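Local coordinates for protein acyl-coenzyme A oxidase acox-1.1 (Caenorhabditis elegans, PDB 5K3H) that catalyses the FAD-dependent first step of peroxisomal beta-oxidation, desaturating acyl-CoA to (2E)-enoyl-CoA while reducing oxygen to hydrogen peroxide, at residues 229-234 with 256-261. Sequence-based numbering, arbitrary orientation.
Sequences KPLPGI and NNYRIP
The ring of Y258 lies against the type II beta turn L231-I234, which leads into strand 234-238 in the beta domain of this acyl-CoA oxidase. Y258 opens strand 258-261, which pairs antiparallel with strand 175-179; there N257 and Y258 together face L178 in a G1 beta bulge. The contact thus joins two sheets near the protein surface, strand 234-238 belonging to a three-stranded sheet with 251-255.

The turn is closed by I234 N to L231 O at 3.0 Å, and its third residue, G233, has a positive phi at which any side chain would collide with the carbonyl O of P232. Between the two segments, N256 N donates to G233 O at 2.9 Å (N-H...O angle 156°).

Apolar contact centres on the tyrosine. With CG anti to the backbone N (chi1 -174°), its ring reaches across to the turn. I234 CD1 sits over one face, 3.5 Å from the ring centroid and 8° off the normal, a CH-pi contact; I234 CG1 lies beside it, 3.4 Å from Y258 CE1. I234 also packs on L253 and F255 of strand 251-255. At the ring edge L231 CB comes within 4.1 Å of Y258 CE1, while L231 CD1 meets Y258 OH at 3.2 Å, and L231 itself rests on P221. The phenolic OH also makes a weak hydrogen bond to P221 O, at the end of strand 211-221.

With an alanine in place of Y258, I234 CD1 would probably lose the aromatic face it packs on and P221 O its weak partner, opening a gap between turn and strand. One polar atom also meets the ring: P232 O lies in its plane at the edge, 3.1 Å from Y258 CD1.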
loop_
_atom_site.group_PDB
_atom_site.type_symbol
_atom_site.label_atom_id
_atom_site.label_comp_id
_atom_site.label_asym_id
_atom_site.label_seq_id
_atom_site.Cartn_x
_atom_site.Cartn_y
_atom_site.Cartn_z
ATOM N N LYS B 229 -12.548 2.798 -36.383
ATOM C CA LYS B 229 -12.168 1.396 -36.291
ATOM C C LYS B 229 -10.666 1.245 -36.556
ATOM O O LYS B 229 -10.041 2.127 -37.171
ATOM C CB LYS B 229 -12.963 0.565 -37.296
ATOM C CG LYS B 229 -14.448 0.542 -37.027
ATOM C CD LYS B 229 -15.200 -0.037 -38.216
ATOM C CE LYS B 229 -16.707 -0.056 -37.957
ATOM N NZ LYS B 229 -17.502 -0.713 -39.040
ATOM N N PRO B 230 -10.039 0.164 -36.091
ATOM C CA PRO B 230 -8.587 0.016 -36.284
ATOM C C PRO B 230 -8.225 -0.097 -37.757
ATOM O O PRO B 230 -8.815 -0.892 -38.485
ATOM C CB PRO B 230 -8.263 -1.280 -35.531
ATOM C CG PRO B 230 -9.357 -1.411 -34.510
ATOM C CD PRO B 230 -10.584 -0.802 -35.123
ATOM N N LEU B 231 -7.203 0.659 -38.181
ATOM C CA LEU B 231 -6.735 0.623 -39.564
ATOM C C LEU B 231 -6.085 -0.728 -39.896
ATOM O O LEU B 231 -5.666 -1.461 -38.999
ATOM C CB LEU B 231 -5.756 1.769 -39.828
ATOM C CG LEU B 231 -6.366 3.177 -39.773
ATOM C CD1 LEU B 231 -5.329 4.280 -39.908
ATOM C CD2 LEU B 231 -7.447 3.326 -40.841
ATOM N N PRO B 232 -6.034 -1.106 -41.181
ATOM C CA PRO B 232 -5.504 -2.437 -41.525
ATOM C C PRO B 232 -4.068 -2.629 -41.059
ATOM O O PRO B 232 -3.215 -1.757 -41.229
ATOM C CB PRO B 232 -5.625 -2.484 -43.056
ATOM C CG PRO B 232 -6.702 -1.545 -43.365
ATOM C CD PRO B 232 -6.557 -0.421 -42.379
ATOM N N GLY B 233 -3.811 -3.786 -40.460
ATOM C CA GLY B 233 -2.509 -4.091 -39.920
ATOM C C GLY B 233 -2.310 -3.645 -38.495
ATOM O O GLY B 233 -1.200 -3.812 -37.966
ATOM N N ILE B 234 -3.335 -3.058 -37.875
ATOM C CA ILE B 234 -3.268 -2.534 -36.514
ATOM C C ILE B 234 -4.029 -3.469 -35.584
ATOM O O ILE B 234 -5.251 -3.621 -35.715
ATOM C CB ILE B 234 -3.847 -1.119 -36.438
ATOM C CG1 ILE B 234 -2.987 -0.177 -37.284
ATOM C CG2 ILE B 234 -3.990 -0.669 -35.001
ATOM C CD1 ILE B 234 -1.602 0.042 -36.758
ATOM N N ASN B 256 1.343 -5.188 -38.251
ATOM C CA ASN B 256 1.646 -6.229 -39.245
ATOM C C ASN B 256 2.095 -5.525 -40.522
ATOM O O ASN B 256 1.281 -5.215 -41.391
ATOM C CB ASN B 256 0.429 -7.126 -39.493
ATOM C CG ASN B 256 0.739 -8.308 -40.404
ATOM O OD1 ASN B 256 1.911 -8.630 -40.657
ATOM N ND2 ASN B 256 -0.322 -9.008 -40.855
ATOM N N ASN B 257 3.399 -5.269 -40.619
ATOM C CA ASN B 257 4.015 -4.584 -41.760
ATOM C C ASN B 257 3.199 -3.347 -42.166
ATOM O O ASN B 257 2.721 -3.221 -43.299
ATOM C CB ASN B 257 4.216 -5.558 -42.929
ATOM C CG ASN B 257 5.308 -6.601 -42.639
ATOM O OD1 ASN B 257 6.457 -6.249 -42.305
ATOM N ND2 ASN B 257 4.954 -7.892 -42.749
ATOM N N TYR B 258 3.034 -2.433 -41.197
ATOM C CA TYR B 258 2.161 -1.265 -41.322
ATOM C C TYR B 258 2.933 -0.080 -41.888
ATOM O O TYR B 258 3.900 0.381 -41.274
ATOM C CB TYR B 258 1.580 -0.920 -39.952
ATOM C CG TYR B 258 0.542 0.179 -39.910
ATOM C CD1 TYR B 258 -0.771 -0.052 -40.291
ATOM C CD2 TYR B 258 0.884 1.449 -39.464
ATOM C CE1 TYR B 258 -1.722 0.963 -40.231
ATOM C CE2 TYR B 258 -0.042 2.464 -39.399
ATOM C CZ TYR B 258 -1.345 2.222 -39.782
ATOM O OH TYR B 258 -2.260 3.250 -39.709
ATOM N N ARG B 259 2.461 0.459 -43.017
ATOM C CA ARG B 259 3.208 1.433 -43.812
ATOM C C ARG B 259 2.753 2.868 -43.556
ATOM O O ARG B 259 1.554 3.169 -43.611
ATOM C CB ARG B 259 3.074 1.109 -45.298
ATOM C CG ARG B 259 3.775 -0.173 -45.683
ATOM C CD ARG B 259 3.709 -0.492 -47.182
ATOM N NE ARG B 259 4.619 -1.597 -47.458
ATOM C CZ ARG B 259 5.827 -1.467 -48.002
ATOM N NH1 ARG B 259 6.282 -0.277 -48.386
ATOM N NH2 ARG B 259 6.578 -2.548 -48.169
ATOM N N ILE B 260 3.721 3.749 -43.292
ATOM C CA ILE B 260 3.490 5.183 -43.107
ATOM C C ILE B 260 4.495 5.947 -43.974
ATOM O O ILE B 260 5.579 5.411 -44.293
ATOM C CB ILE B 260 3.573 5.589 -41.619
ATOM C CG1 ILE B 260 4.968 5.343 -41.041
ATOM C CG2 ILE B 260 2.537 4.847 -40.788
ATOM C CD1 ILE B 260 5.102 5.757 -39.587
ATOM N N PRO B 261 4.172 7.173 -44.404
ATOM C CA PRO B 261 5.101 7.939 -45.251
ATOM C C PRO B 261 6.432 8.210 -44.564
ATOM O O PRO B 261 6.544 8.208 -43.339
ATOM C CB PRO B 261 4.345 9.248 -45.517
ATOM C CG PRO B 261 2.896 8.914 -45.295
ATOM C CD PRO B 261 2.850 7.818 -44.288
#